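PDB 4BJT: Dna-binding protein RAP1 from Saccharomyces cerevisiae, which binds telomeric and repressor/activator-site DNA and, through its C-terminal domain, binds Rif1, probably to shape telomere function and architecture. Local coordinates for residues K71-D76 with P80-F85; T131-D136 with P141-N146; E168-N173 with E191-F196. One frame throughout, in Å; residues are numbered along the deposited sequence.

Contact 1 (K71-D76 with P80-F85)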
ATOM      1  N   LYS C  71      -2.361  10.825  13.830  1.00 21.61           N
ATOM      2  CA  LYS C  71      -2.555  12.184  13.310  1.00 22.14           C
ATOM      3  C   LYS C  71      -2.752  12.235  11.790  1.00 22.69           C
ATOM      4  O   LYS C  71      -3.558  13.024  11.284  1.00 23.09           O
ATOM      5  CB  LYS C  71      -1.393  13.102  13.735  1.00 27.75           C
ATOM      6  CG  LYS C  71      -1.655  14.590  13.521  1.00 52.07           C
ATOM      7  CD  LYS C  71      -0.404  15.461  13.752  1.00 73.35           C
ATOM      8  CE  LYS C  71       0.248  15.277  15.106  1.00 93.23           C
ATOM      9  NZ  LYS C  71       1.314  16.286  15.353  1.00108.87           N
ATOM     10  N   ILE C  72      -2.045  11.378  11.060  1.00 19.63           N
ATOM     11  CA  ILE C  72      -2.149  11.366   9.597  1.00 17.87           C
ATOM     12  C   ILE C  72      -3.506  10.827   9.105  1.00 22.09           C
ATOM     13  O   ILE C  72      -3.844  11.013   7.936  1.00 22.07           O
ATOM     14  CB  ILE C  72      -0.991  10.526   9.012  1.00 20.06           C
ATOM     15  CG1 ILE C  72      -0.762  10.774   7.497  1.00 21.35           C
ATOM     16  CG2 ILE C  72      -1.164   9.031   9.316  1.00 19.93           C
ATOM     17  CD1 ILE C  72      -0.315  12.156   7.133  1.00 23.86           C
ATOM     18  N   ALA C  73      -4.246  10.109   9.977  1.00 18.48           N
ATOM     19  CA  ALA C  73      -5.511   9.484   9.578  1.00 18.23           C
ATOM     20  C   ALA C  73      -6.628  10.482   9.715  1.00 21.81           C
ATOM     21  O   ALA C  73      -7.236  10.600  10.771  1.00 23.83           O
ATOM     22  CB  ALA C  73      -5.791   8.237  10.420  1.00 18.60           C
ATOM     23  N   THR C  74      -6.868  11.252   8.666  1.00 18.66           N
ATOM     24  CA  THR C  74      -7.853  12.304   8.660  1.00 18.54           C
ATOM     25  C   THR C  74      -9.170  11.841   8.049  1.00 20.02           C
ATOM     26  O   THR C  74      -9.212  10.824   7.354  1.00 18.63           O
ATOM     27  CB  THR C  74      -7.288  13.490   7.868  1.00 24.13           C
ATOM     28  OG1 THR C  74      -6.900  12.996   6.594  1.00 27.95           O
ATOM     29  CG2 THR C  74      -6.049  14.069   8.511  1.00 23.74           C
ATOM     30  N   THR C  75     -10.235  12.644   8.251  1.00 18.78           N
ATOM     31  CA  THR C  75     -11.564  12.328   7.694  1.00 17.90           C
ATOM     32  C   THR C  75     -11.619  12.449   6.177  1.00 22.75           C
ATOM     33  O   THR C  75     -12.586  11.958   5.586  1.00 23.41           O
ATOM     34  CB  THR C  75     -12.671  13.131   8.370  1.00 21.37           C
ATOM     35  OG1 THR C  75     -12.495  14.529   8.079  1.00 25.10           O
ATOM     36  CG2 THR C  75     -12.746  12.881   9.869  1.00 19.55           C
ATOM     37  N   ASP C  76     -10.608  13.054   5.518  1.00 22.17           N
ATOM     38  CA  ASP C  76     -10.624  13.032   4.055  1.00 23.97           C
ATOM     39  C   ASP C  76     -10.138  11.707   3.503  1.00 23.07           C
ATOM     40  O   ASP C  76     -10.354  11.458   2.322  1.00 23.55           O
ATOM     41  CB  ASP C  76      -9.845  14.173   3.411  1.00 27.98           C
ATOM     42  CG  ASP C  76      -8.408  14.133   3.706  1.00 42.75           C
ATOM     43  OD1 ASP C  76      -8.074  14.174   4.869  1.00 44.70           O
ATOM     44  OD2 ASP C  76      -7.605  14.027   2.750  1.00 53.30           O
ATOM     45  N   PRO C  80     -16.217   7.301   9.089  1.00 18.39           N
ATOM     46  CA  PRO C  80     -16.463   7.208  10.530  1.00 18.75           C
ATOM     47  C   PRO C  80     -16.181   5.822  11.138  1.00 20.89           C
ATOM     48  O   PRO C  80     -15.666   5.755  12.249  1.00 20.54           O
ATOM     49  CB  PRO C  80     -17.932   7.628  10.657  1.00 21.46           C
ATOM     50  CG  PRO C  80     -18.141   8.537   9.503  1.00 23.06           C
ATOM     51  CD  PRO C  80     -17.318   7.972   8.385  1.00 19.46           C
ATOM     52  N   LEU C  81     -16.432   4.712  10.397  1.00 18.34           N
ATOM     53  CA  LEU C  81     -16.195   3.375  10.922  1.00 18.89           C
ATOM     54  C   LEU C  81     -14.745   3.185  11.388  1.00 21.32           C
ATOM     55  O   LEU C  81     -14.504   2.563  12.422  1.00 21.99           O
ATOM     56  CB  LEU C  81     -16.561   2.314   9.861  1.00 19.27           C
ATOM     57  CG  LEU C  81     -16.313   0.849  10.242  1.00 26.52           C
ATOM     58  CD1 LEU C  81     -17.239   0.416  11.368  1.00 30.94           C
ATOM     59  CD2 LEU C  81     -16.588  -0.043   9.059  1.00 33.04           C
ATOM     60  N   PHE C  82     -13.786   3.759  10.663  1.00 16.73           N
ATOM     61  CA  PHE C  82     -12.367   3.613  11.000  1.00 15.61           C
ATOM     62  C   PHE C  82     -12.090   4.144  12.395  1.00 17.59           C
ATOM     63  O   PHE C  82     -11.362   3.541  13.181  1.00 16.36           O
ATOM     64  CB  PHE C  82     -11.516   4.377   9.970  1.00 15.67           C
ATOM     65  CG  PHE C  82     -10.072   4.520  10.389  1.00 15.11           C
ATOM     66  CD1 PHE C  82      -9.160   3.508  10.139  1.00 16.22           C
ATOM     67  CD2 PHE C  82      -9.613   5.690  10.975  1.00 15.25           C
ATOM     68  CE1 PHE C  82      -7.818   3.655  10.470  1.00 16.63           C
ATOM     69  CE2 PHE C  82      -8.269   5.832  11.326  1.00 15.90           C
ATOM     70  CZ  PHE C  82      -7.374   4.810  11.058  1.00 15.05           C
ATOM     71  N   PHE C  83     -12.664   5.299  12.702  1.00 15.69           N
ATOM     72  CA  PHE C  83     -12.409   5.940  14.002  1.00 15.08           C
ATOM     73  C   PHE C  83     -13.041   5.198  15.181  1.00 20.58           C
ATOM     74  O   PHE C  83     -12.756   5.540  16.331  1.00 23.05           O
ATOM     75  CB  PHE C  83     -12.843   7.392  13.932  1.00 16.98           C
ATOM     76  CG  PHE C  83     -12.018   8.175  12.939  1.00 15.44           C
ATOM     77  CD1 PHE C  83     -10.759   8.622  13.262  1.00 18.01           C
ATOM     78  CD2 PHE C  83     -12.487   8.413  11.652  1.00 17.00           C
ATOM     79  CE1 PHE C  83      -9.968   9.291  12.320  1.00 17.89           C
ATOM     80  CE2 PHE C  83     -11.699   9.069  10.704  1.00 18.63           C
ATOM     81  CZ  PHE C  83     -10.437   9.508  11.045  1.00 17.56           C
ATOM     82  N   HIS C  84     -13.911   4.220  14.908  1.00 17.74           N
ATOM     83  CA  HIS C  84     -14.511   3.388  15.941  1.00 19.37           C
ATOM     84  C   HIS C  84     -13.658   2.186  16.321  1.00 20.80           C
ATOM     85  O   HIS C  84     -13.964   1.536  17.318  1.00 21.32           O
ATOM     86  CB  HIS C  84     -15.923   2.981  15.571  1.00 22.83           C
ATOM     87  CG  HIS C  84     -16.861   4.133  15.755  1.00 30.58           C
ATOM     88  ND1 HIS C  84     -17.216   4.945  14.707  1.00 35.30           N
ATOM     89  CD2 HIS C  84     -17.406   4.625  16.890  1.00 34.97           C
ATOM     90  CE1 HIS C  84     -18.030   5.861  15.211  1.00 35.45           C
ATOM     91  NE2 HIS C  84     -18.126   5.748  16.527  1.00 35.86           N
ATOM     92  N   PHE C  85     -12.552   1.919  15.599  1.00 18.29           N
ATOM     93  CA  PHE C  85     -11.618   0.881  16.066  1.00 17.49           C
ATOM     94  C   PHE C  85     -11.018   1.352  17.375  1.00 18.47           C
ATOM     95  O   PHE C  85     -10.861   2.543  17.609  1.00 19.63           O
ATOM     96  CB  PHE C  85     -10.513   0.613  15.058  1.00 16.86           C
ATOM     97  CG  PHE C  85     -10.996  -0.187  13.879  1.00 17.22           C
ATOM     98  CD1 PHE C  85     -11.368  -1.516  14.027  1.00 20.07           C
ATOM     99  CD2 PHE C  85     -11.004   0.353  12.617  1.00 18.04           C
ATOM    100  CE1 PHE C  85     -11.862  -2.241  12.942  1.00 19.35           C
ATOM    101  CE2 PHE C  85     -11.482  -0.372  11.531  1.00 18.34           C
ATOM    102  CZ  PHE C  85     -11.892  -1.672  11.688  1.00 19.20           C
TER

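Contact 2 (T131-D136 with P141-N146)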
ATOM      1  N   THR C 131      -2.932   1.220  -6.549  1.00 20.78           N
ATOM      2  CA  THR C 131      -2.155   1.631  -7.707  1.00 21.49           C
ATOM      3  C   THR C 131      -0.670   1.775  -7.355  1.00 23.63           C
ATOM      4  O   THR C 131       0.177   1.283  -8.098  1.00 23.28           O
ATOM      5  CB  THR C 131      -2.737   2.911  -8.300  1.00 24.66           C
ATOM      6  OG1 THR C 131      -4.110   2.672  -8.645  1.00 26.38           O
ATOM      7  CG2 THR C 131      -1.993   3.359  -9.541  1.00 26.11           C
ATOM      8  N   CYS C 132      -0.342   2.404  -6.232  1.00 19.83           N
ATOM      9  CA  CYS C 132       1.062   2.580  -5.899  1.00 21.96           C
ATOM     10  C   CYS C 132       1.732   1.301  -5.404  1.00 21.41           C
ATOM     11  O   CYS C 132       2.963   1.235  -5.378  1.00 20.97           O
ATOM     12  CB  CYS C 132       1.277   3.731  -4.938  1.00 24.36           C
ATOM     13  SG  CYS C 132       1.050   3.322  -3.212  1.00 27.80           S
ATOM     14  N   LEU C 133       0.928   0.262  -5.065  1.00 19.19           N
ATOM     15  CA  LEU C 133       1.455  -1.038  -4.698  1.00 18.38           C
ATOM     16  C   LEU C 133       1.570  -1.954  -5.941  1.00 21.61           C
ATOM     17  O   LEU C 133       1.893  -3.127  -5.770  1.00 21.06           O
ATOM     18  CB  LEU C 133       0.556  -1.741  -3.669  1.00 19.30           C
ATOM     19  CG  LEU C 133       0.360  -1.017  -2.336  1.00 23.48           C
ATOM     20  CD1 LEU C 133      -0.463  -1.860  -1.376  1.00 23.88           C
ATOM     21  CD2 LEU C 133       1.628  -0.550  -1.749  1.00 26.30           C
ATOM     22  N   SER C 134       1.238  -1.465  -7.136  1.00 18.84           N
ATOM     23  CA  SER C 134       1.201  -2.299  -8.360  1.00 18.78           C
ATOM     24  C   SER C 134       0.257  -3.511  -8.158  1.00 22.75           C
ATOM     25  O   SER C 134       0.521  -4.592  -8.686  1.00 23.66           O
ATOM     26  CB  SER C 134       2.601  -2.767  -8.770  1.00 22.51           C
ATOM     27  OG  SER C 134       3.497  -1.690  -8.959  1.00 23.33           O
ATOM     28  N   GLY C 135      -0.806  -3.314  -7.378  1.00 21.29           N
ATOM     29  CA  GLY C 135      -1.805  -4.337  -7.092  1.00 22.21           C
ATOM     30  C   GLY C 135      -1.393  -5.449  -6.146  1.00 25.20           C
ATOM     31  O   GLY C 135      -2.116  -6.435  -6.039  1.00 25.49           O
ATOM     32  N   ASP C 136      -0.264  -5.297  -5.420  1.00 19.98           N
ATOM     33  CA  ASP C 136       0.231  -6.358  -4.535  1.00 21.36           C
ATOM     34  C   ASP C 136      -0.431  -6.205  -3.188  1.00 23.85           C
ATOM     35  O   ASP C 136       0.017  -5.404  -2.347  1.00 21.55           O
ATOM     36  CB  ASP C 136       1.747  -6.298  -4.420  1.00 21.66           C
ATOM     37  CG  ASP C 136       2.341  -7.498  -3.686  1.00 26.67           C
ATOM     38  OD1 ASP C 136       1.568  -8.271  -3.081  1.00 27.10           O
ATOM     39  OD2 ASP C 136       3.576  -7.665  -3.715  1.00 27.38           O
ATOM     40  N   PRO C 141      -0.852  -3.923   4.400  1.00 20.42           N
ATOM     41  CA  PRO C 141      -0.564  -3.661   5.823  1.00 19.76           C
ATOM     42  C   PRO C 141       0.677  -2.797   6.028  1.00 21.05           C
ATOM     43  O   PRO C 141       0.690  -1.873   6.839  1.00 19.75           O
ATOM     44  CB  PRO C 141      -0.424  -5.063   6.416  1.00 21.60           C
ATOM     45  CG  PRO C 141      -1.250  -5.916   5.510  1.00 26.33           C
ATOM     46  CD  PRO C 141      -0.935  -5.362   4.136  1.00 22.58           C
ATOM     47  N   ARG C 142       1.708  -3.059   5.232  1.00 20.55           N
ATOM     48  CA  ARG C 142       2.934  -2.301   5.271  1.00 19.31           C
ATOM     49  C   ARG C 142       2.652  -0.812   5.011  1.00 17.91           C
ATOM     50  O   ARG C 142       3.260   0.063   5.626  1.00 16.81           O
ATOM     51  CB  ARG C 142       3.865  -2.851   4.154  1.00 20.35           C
ATOM     52  CG  ARG C 142       5.210  -2.264   4.210  1.00 22.84           C
ATOM     53  CD  ARG C 142       6.136  -2.849   3.139  1.00 18.43           C
ATOM     54  NE  ARG C 142       6.336  -4.285   3.317  1.00 19.68           N
ATOM     55  CZ  ARG C 142       7.164  -5.025   2.574  1.00 22.76           C
ATOM     56  NH1 ARG C 142       7.803  -4.489   1.548  1.00 19.84           N
ATOM     57  NH2 ARG C 142       7.329  -6.318   2.834  1.00 21.65           N
ATOM     58  N   TYR C 143       1.769  -0.526   4.058  1.00 16.15           N
ATOM     59  CA  TYR C 143       1.436   0.849   3.717  1.00 14.73           C
ATOM     60  C   TYR C 143       0.909   1.558   4.946  1.00 17.47           C
ATOM     61  O   TYR C 143       1.426   2.611   5.321  1.00 17.51           O
ATOM     62  CB  TYR C 143       0.423   0.891   2.569  1.00 17.38           C
ATOM     63  CG  TYR C 143       0.168   2.292   2.051  1.00 17.23           C
ATOM     64  CD1 TYR C 143      -0.601   3.200   2.778  1.00 18.07           C
ATOM     65  CD2 TYR C 143       0.772   2.743   0.882  1.00 15.86           C
ATOM     66  CE1 TYR C 143      -0.797   4.497   2.328  1.00 15.77           C
ATOM     67  CE2 TYR C 143       0.529   4.023   0.389  1.00 17.59           C
ATOM     68  CZ  TYR C 143      -0.245   4.902   1.116  1.00 19.68           C
ATOM     69  OH  TYR C 143      -0.422   6.161   0.597  1.00 22.46           O
ATOM     70  N   PHE C 144      -0.094   0.985   5.595  1.00 16.51           N
ATOM     71  CA  PHE C 144      -0.688   1.667   6.771  1.00 15.97           C
ATOM     72  C   PHE C 144       0.250   1.743   7.957  1.00 17.65           C
ATOM     73  O   PHE C 144       0.322   2.789   8.596  1.00 17.25           O
ATOM     74  CB  PHE C 144      -2.016   1.016   7.167  1.00 16.31           C
ATOM     75  CG  PHE C 144      -3.103   1.310   6.176  1.00 16.64           C
ATOM     76  CD1 PHE C 144      -3.650   2.568   6.087  1.00 19.20           C
ATOM     77  CD2 PHE C 144      -3.534   0.347   5.290  1.00 18.86           C
ATOM     78  CE1 PHE C 144      -4.630   2.855   5.138  1.00 19.49           C
ATOM     79  CE2 PHE C 144      -4.497   0.649   4.324  1.00 22.70           C
ATOM     80  CZ  PHE C 144      -5.037   1.898   4.263  1.00 20.61           C
ATOM     81  N   LEU C 145       0.995   0.667   8.274  1.00 15.34           N
ATOM     82  CA  LEU C 145       1.895   0.749   9.421  1.00 16.25           C
ATOM     83  C   LEU C 145       2.901   1.855   9.247  1.00 16.91           C
ATOM     84  O   LEU C 145       3.200   2.570  10.198  1.00 18.78           O
ATOM     85  CB  LEU C 145       2.643  -0.560   9.637  1.00 18.34           C
ATOM     86  CG  LEU C 145       1.807  -1.731  10.147  1.00 22.19           C
ATOM     87  CD1 LEU C 145       2.543  -3.066   9.918  1.00 23.04           C
ATOM     88  CD2 LEU C 145       1.444  -1.545  11.623  1.00 20.00           C
ATOM     89  N   ASN C 146       3.485   1.972   8.037  1.00 15.99           N
ATOM     90  CA  ASN C 146       4.514   2.979   7.792  1.00 17.14           C
ATOM     91  C   ASN C 146       3.919   4.377   7.680  1.00 19.78           C
ATOM     92  O   ASN C 146       4.485   5.323   8.208  1.00 19.92           O
ATOM     93  CB  ASN C 146       5.380   2.588   6.599  1.00 16.07           C
ATOM     94  CG  ASN C 146       6.292   1.447   6.981  1.00 18.11           C
ATOM     95  OD1 ASN C 146       7.395   1.662   7.466  1.00 20.09           O
ATOM     96  ND2 ASN C 146       5.837   0.244   6.816  1.00 17.28           N
TER

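Contact 3 (E168-N173 with E191-F196)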
ATOM      1  N   GLU C 168       9.094   8.588 -11.623  1.00 29.62           N
ATOM      2  CA  GLU C 168       9.902   9.474 -12.458  1.00 31.66           C
ATOM      3  C   GLU C 168      11.308   8.886 -12.666  1.00 35.96           C
ATOM      4  O   GLU C 168      11.821   8.906 -13.795  1.00 36.64           O
ATOM      5  CB  GLU C 168       9.951  10.883 -11.846  1.00 33.98           C
ATOM      6  CG  GLU C 168       8.613  11.598 -11.907  1.00 42.61           C
ATOM      7  CD  GLU C 168       8.069  11.887 -13.299  1.00 67.35           C
ATOM      8  OE1 GLU C 168       8.875  12.025 -14.248  1.00 62.78           O
ATOM      9  OE2 GLU C 168       6.828  11.970 -13.441  1.00 59.58           O
ATOM     10  N   SER C 169      11.903   8.287 -11.619  1.00 31.62           N
ATOM     11  CA  SER C 169      13.201   7.623 -11.762  1.00 31.34           C
ATOM     12  C   SER C 169      13.117   6.467 -12.746  1.00 34.32           C
ATOM     13  O   SER C 169      14.040   6.275 -13.560  1.00 35.95           O
ATOM     14  CB  SER C 169      13.699   7.095 -10.414  1.00 33.71           C
ATOM     15  OG  SER C 169      14.067   8.162  -9.558  1.00 41.94           O
ATOM     16  N   LEU C 170      12.006   5.721 -12.713  1.00 29.24           N
ATOM     17  CA  LEU C 170      11.817   4.582 -13.603  1.00 30.81           C
ATOM     18  C   LEU C 170      11.843   5.018 -15.074  1.00 34.92           C
ATOM     19  O   LEU C 170      12.479   4.370 -15.890  1.00 36.62           O
ATOM     20  CB  LEU C 170      10.486   3.880 -13.263  1.00 30.18           C
ATOM     21  CG  LEU C 170      10.194   2.599 -14.028  1.00 36.47           C
ATOM     22  CD1 LEU C 170      11.321   1.581 -13.830  1.00 38.19           C
ATOM     23  CD2 LEU C 170       8.865   2.027 -13.610  1.00 38.03           C
ATOM     24  N   LYS C 171      11.203   6.115 -15.402  1.00 32.69           N
ATOM     25  CA  LYS C 171      11.140   6.579 -16.784  1.00 35.24           C
ATOM     26  C   LYS C 171      12.341   7.437 -17.186  1.00 42.91           C
ATOM     27  O   LYS C 171      12.447   7.835 -18.337  1.00 42.57           O
ATOM     28  CB  LYS C 171       9.838   7.370 -16.985  1.00 37.23           C
ATOM     29  CG  LYS C 171       8.587   6.543 -16.726  1.00 48.55           C
ATOM     30  CD  LYS C 171       7.317   7.356 -16.871  1.00 63.32           C
ATOM     31  CE  LYS C 171       7.021   8.204 -15.659  1.00 80.74           C
ATOM     32  NZ  LYS C 171       5.785   9.009 -15.840  1.00 92.52           N
ATOM     33  N   SER C 172      13.198   7.791 -16.241  1.00 41.37           N
ATOM     34  CA  SER C 172      14.348   8.643 -16.526  1.00 42.92           C
ATOM     35  C   SER C 172      15.457   8.099 -17.434  1.00 46.55           C
ATOM     36  O   SER C 172      16.255   8.928 -17.863  1.00 48.29           O
ATOM     37  CB  SER C 172      15.008   9.086 -15.225  1.00 43.80           C
ATOM     38  OG  SER C 172      15.808   8.057 -14.662  1.00 45.71           O
ATOM     39  N   ASN C 173      15.595   6.785 -17.699  1.00 41.78           N
ATOM     40  CA  ASN C 173      16.721   6.259 -18.509  1.00 42.83           C
ATOM     41  C   ASN C 173      18.073   6.567 -17.815  1.00 48.31           C
ATOM     42  O   ASN C 173      19.090   6.579 -18.531  1.00 50.61           O
ATOM     43  CB  ASN C 173      16.737   6.789 -19.995  1.00 43.50           C
ATOM     44  CG  ASN C 173      15.633   6.237 -20.869  1.00 55.24           C
ATOM     45  OD1 ASN C 173      15.436   5.025 -20.963  1.00 56.47           O
ATOM     46  ND2 ASN C 173      14.946   7.090 -21.599  1.00 46.49           N
ATOM     47  N   GLU C 191      10.420  -4.547 -12.885  1.00 24.78           N
ATOM     48  CA  GLU C 191       9.922  -5.093 -14.147  1.00 26.09           C
ATOM     49  C   GLU C 191       8.388  -5.045 -14.176  1.00 27.90           C
ATOM     50  O   GLU C 191       7.809  -4.692 -15.218  1.00 27.75           O
ATOM     51  CB  GLU C 191      10.439  -6.505 -14.383  1.00 28.46           C
ATOM     52  CG  GLU C 191      11.928  -6.539 -14.664  1.00 37.21           C
ATOM     53  CD  GLU C 191      12.429  -5.768 -15.875  1.00 71.25           C
ATOM     54  OE1 GLU C 191      11.628  -5.513 -16.804  1.00 67.43           O
ATOM     55  OE2 GLU C 191      13.634  -5.423 -15.894  1.00 76.37           O
ATOM     56  N   MET C 192       7.720  -5.364 -13.046  1.00 26.04           N
ATOM     57  CA  MET C 192       6.260  -5.288 -13.024  1.00 26.56           C
ATOM     58  C   MET C 192       5.795  -3.845 -13.275  1.00 27.08           C
ATOM     59  O   MET C 192       4.847  -3.612 -14.042  1.00 25.94           O
ATOM     60  CB  MET C 192       5.673  -5.796 -11.710  1.00 29.39           C
ATOM     61  CG  MET C 192       4.150  -5.804 -11.754  1.00 36.52           C
ATOM     62  SD  MET C 192       3.367  -6.425 -10.267  1.00 45.21           S
ATOM     63  CE  MET C 192       3.354  -8.127 -10.622  1.00 42.53           C
ATOM     64  N   ARG C 193       6.455  -2.880 -12.630  1.00 23.15           N
ATOM     65  CA  ARG C 193       6.089  -1.466 -12.762  1.00 23.66           C
ATOM     66  C   ARG C 193       6.239  -0.984 -14.219  1.00 25.66           C
ATOM     67  O   ARG C 193       5.368  -0.276 -14.764  1.00 25.58           O
ATOM     68  CB  ARG C 193       6.941  -0.604 -11.804  1.00 22.19           C
ATOM     69  CG  ARG C 193       6.345   0.777 -11.548  1.00 24.68           C
ATOM     70  CD  ARG C 193       5.182   0.706 -10.577  1.00 22.94           C
ATOM     71  NE  ARG C 193       4.627   2.013 -10.240  1.00 20.70           N
ATOM     72  CZ  ARG C 193       3.439   2.196  -9.664  1.00 22.44           C
ATOM     73  NH1 ARG C 193       2.700   1.150  -9.297  1.00 19.63           N
ATOM     74  NH2 ARG C 193       2.980   3.429  -9.439  1.00 20.84           N
ATOM     75  N   LYS C 194       7.303  -1.408 -14.864  1.00 24.24           N
ATOM     76  CA  LYS C 194       7.520  -1.110 -16.286  1.00 25.00           C
ATOM     77  C   LYS C 194       6.412  -1.681 -17.150  1.00 28.19           C
ATOM     78  O   LYS C 194       5.932  -0.984 -18.064  1.00 28.44           O
ATOM     79  CB  LYS C 194       8.866  -1.669 -16.761  1.00 28.03           C
ATOM     80  CG  LYS C 194      10.048  -0.920 -16.216  1.00 38.54           C
ATOM     81  CD  LYS C 194      11.346  -1.397 -16.899  1.00 51.03           C
ATOM     82  CE  LYS C 194      12.536  -0.609 -16.436  1.00 64.25           C
ATOM     83  NZ  LYS C 194      13.821  -1.228 -16.865  1.00 70.37           N
ATOM     84  N   ARG C 195       5.989  -2.925 -16.875  1.00 27.40           N
ATOM     85  CA  ARG C 195       4.889  -3.563 -17.624  1.00 29.89           C
ATOM     86  C   ARG C 195       3.598  -2.753 -17.460  1.00 31.53           C
ATOM     87  O   ARG C 195       2.862  -2.578 -18.447  1.00 31.34           O
ATOM     88  CB  ARG C 195       4.629  -5.018 -17.165  1.00 31.49           C
ATOM     89  CG  ARG C 195       5.687  -6.017 -17.642  1.00 43.64           C
ATOM     90  CD  ARG C 195       5.216  -7.463 -17.529  1.00 55.92           C
ATOM     91  NE  ARG C 195       5.061  -7.921 -16.149  1.00 62.76           N
ATOM     92  CZ  ARG C 195       6.046  -8.322 -15.343  1.00 75.88           C
ATOM     93  NH1 ARG C 195       7.311  -8.306 -15.761  1.00 66.27           N
ATOM     94  NH2 ARG C 195       5.777  -8.718 -14.105  1.00 56.61           N
ATOM     95  N   PHE C 196       3.336  -2.241 -16.231  1.00 27.76           N
ATOM     96  CA  PHE C 196       2.152  -1.401 -15.942  1.00 28.25           C
ATOM     97  C   PHE C 196       2.172  -0.162 -16.812  1.00 29.59           C
ATOM     98  O   PHE C 196       1.141   0.196 -17.382  1.00 28.32           O
ATOM     99  CB  PHE C 196       2.119  -0.931 -14.471  1.00 30.25           C
ATOM    100  CG  PHE C 196       1.330  -1.739 -13.469  1.00 34.21           C
ATOM    101  CD1 PHE C 196       1.572  -3.092 -13.300  1.00 37.02           C
ATOM    102  CD2 PHE C 196       0.416  -1.124 -12.620  1.00 37.00           C
ATOM    103  CE1 PHE C 196       0.856  -3.837 -12.364  1.00 36.48           C
ATOM    104  CE2 PHE C 196      -0.301  -1.870 -11.688  1.00 39.16           C
ATOM    105  CZ  PHE C 196      -0.103  -3.230 -11.596  1.00 36.63           C
TER

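Contact 1 (K71-D76 with P80-F85)
The ring of F83 meets A73 and T74 at its edge and carries F82 on one face. At the edge, in the ring plane, sits the carbonyl oxygen of A73, with A73 O 3.4 Å from F83 CZ and at a like distance from CE1. The partly positive ring hydrogens thus turn toward a backbone oxygen. T74 C approaches the same edge near the ring plane. T75 crosses F83 at about a right angle, and its methyl CG2 comes obliquely to within 4.0 Å of F83 CE2. Over the centre of one F83 face lies F82 CD2, 3.7 Å above the plane. F83 CE1 in turn lies in the plane of the F82 ring, at its edge. The two neighbouring phenylalanines therefore pack edge to face.

F82 has its own contact across the segments. The methyl of A73 approaches the ring obliquely, with A73 CB 3.6 Å from F82 CE2 and 3.8 Å from F82 CZ. A73 thus touches both rings, one through its methyl and the other through its carbonyl. The first torsions set the two rings on different courses: F82 CG is anti to the backbone N (chi1 168°), while F83 CG lies beside it (chi1 -64°). No hydrogen bond joins the segments.

F82 is buried and also meets F68, F78 and F91, with F148 of helix 140-150 touching it too. T75 O accepts a hydrogen bond from R122 NE. The backbone of 71-76 bends at A73, the centre of an inverse gamma turn. The arrangement is a small aromatic cluster, in which the loop at 71-76 packs against the short, weakly bonded helical turn at 80-83 within the all-helical C-terminal domain.

Contact 2 (T131-D136 with P141-N146)
Y143 reaches from helix 140-150 toward C132 and L133 at the end of helix 123-132. Its CB points toward the other segment. CG stands anti to the backbone N (chi1 -173°), which carries the ring out from the helix. CD2 is the first ring atom to meet the partner segment: L133 CD2 is 4.3 Å from Y143 CD2. C132 SG also approaches this atom, but lies closer to the next one, 3.7 Å from Y143 CE2. Both partners come obliquely to the ring. The sulfur is 4.9 Å from the ring centroid and 71° off the ring normal, a cysteine sulfur-aromatic contact. Beyond the ring, Y143 OH hydrogen-bonds N153 OD1, so the polar tip has a partner within the fold. F125 and I129 of helix 123-132 and P154 also touch this side chain.

Nearby on the Y143 helix, N146 ND2 donates a nearly straight bond to R142 O, 2.8 Å long, and also bonds Y58 O. R142 O accepts from N146 N as well.

The segment 131-136 leaves its helix through a Schellman motif at S134, which overlaps a type I' beta turn from L133 to D136. G135 in this turn makes backbone hydrogen bonds to the bound Rif1 peptide. This capped helix end and its turn pack on helix 140-150 near the centre of the chain, beside the peptide-binding site.

Contact 3 (E168-N173 with E191-F196)
Chi1 of -175° sets L170 CG anti to the backbone N, and chi2 of 57° then directs CD1 to K194 and CD2 to R193. The branch thus divides between two neighbouring residues of helix 187-198. L170 CD2 lies 3.5 Å from R193 CG and 3.7 Å from R193 CB. L170 CD1 lies 3.6 Å from K194 CE and 3.7 Å from K194 CG. K194, extended beyond CG, crosses the leucine obliquely and offers CG and CE to its CD1. R193 is bent at chi2 (77°), and L170 CD2 packs on its CB and CG, at the bend itself.

The contact joins helix 164-171 to helix 187-198 within a small helical bundle. Helix 175-185, which lies between them in sequence, adds L181 to the surroundings of L170, and M190 and F197 also touch it.

The guanidinium of R193 turns to other partners. NE makes a salt bridge with D167 OD1, NH1 donates to T131 O and S134 OG, and W162 provides a cation-pi contact. At S172, OG donates to S169 O over 2.7 Å, and the same oxygen accepts from S172 N.

The three contacts come in series along the chain. Contact 2 lies almost at the centre of the chain. Contacts 1 and 3 lie on opposite sides of that centre, with their own centres about 33 Å apart. Each is about 18 Å from contact 2, centre to centre. Contacts 1 and 2 do not touch, and their nearest atoms are about 6 Å apart. Contacts 2 and 3 touch through R193, which ties helix 187-198 to the end of helix 123-132. The bound Rif1 peptide packs on residues of both contacts, so their junction forms part of its binding surface.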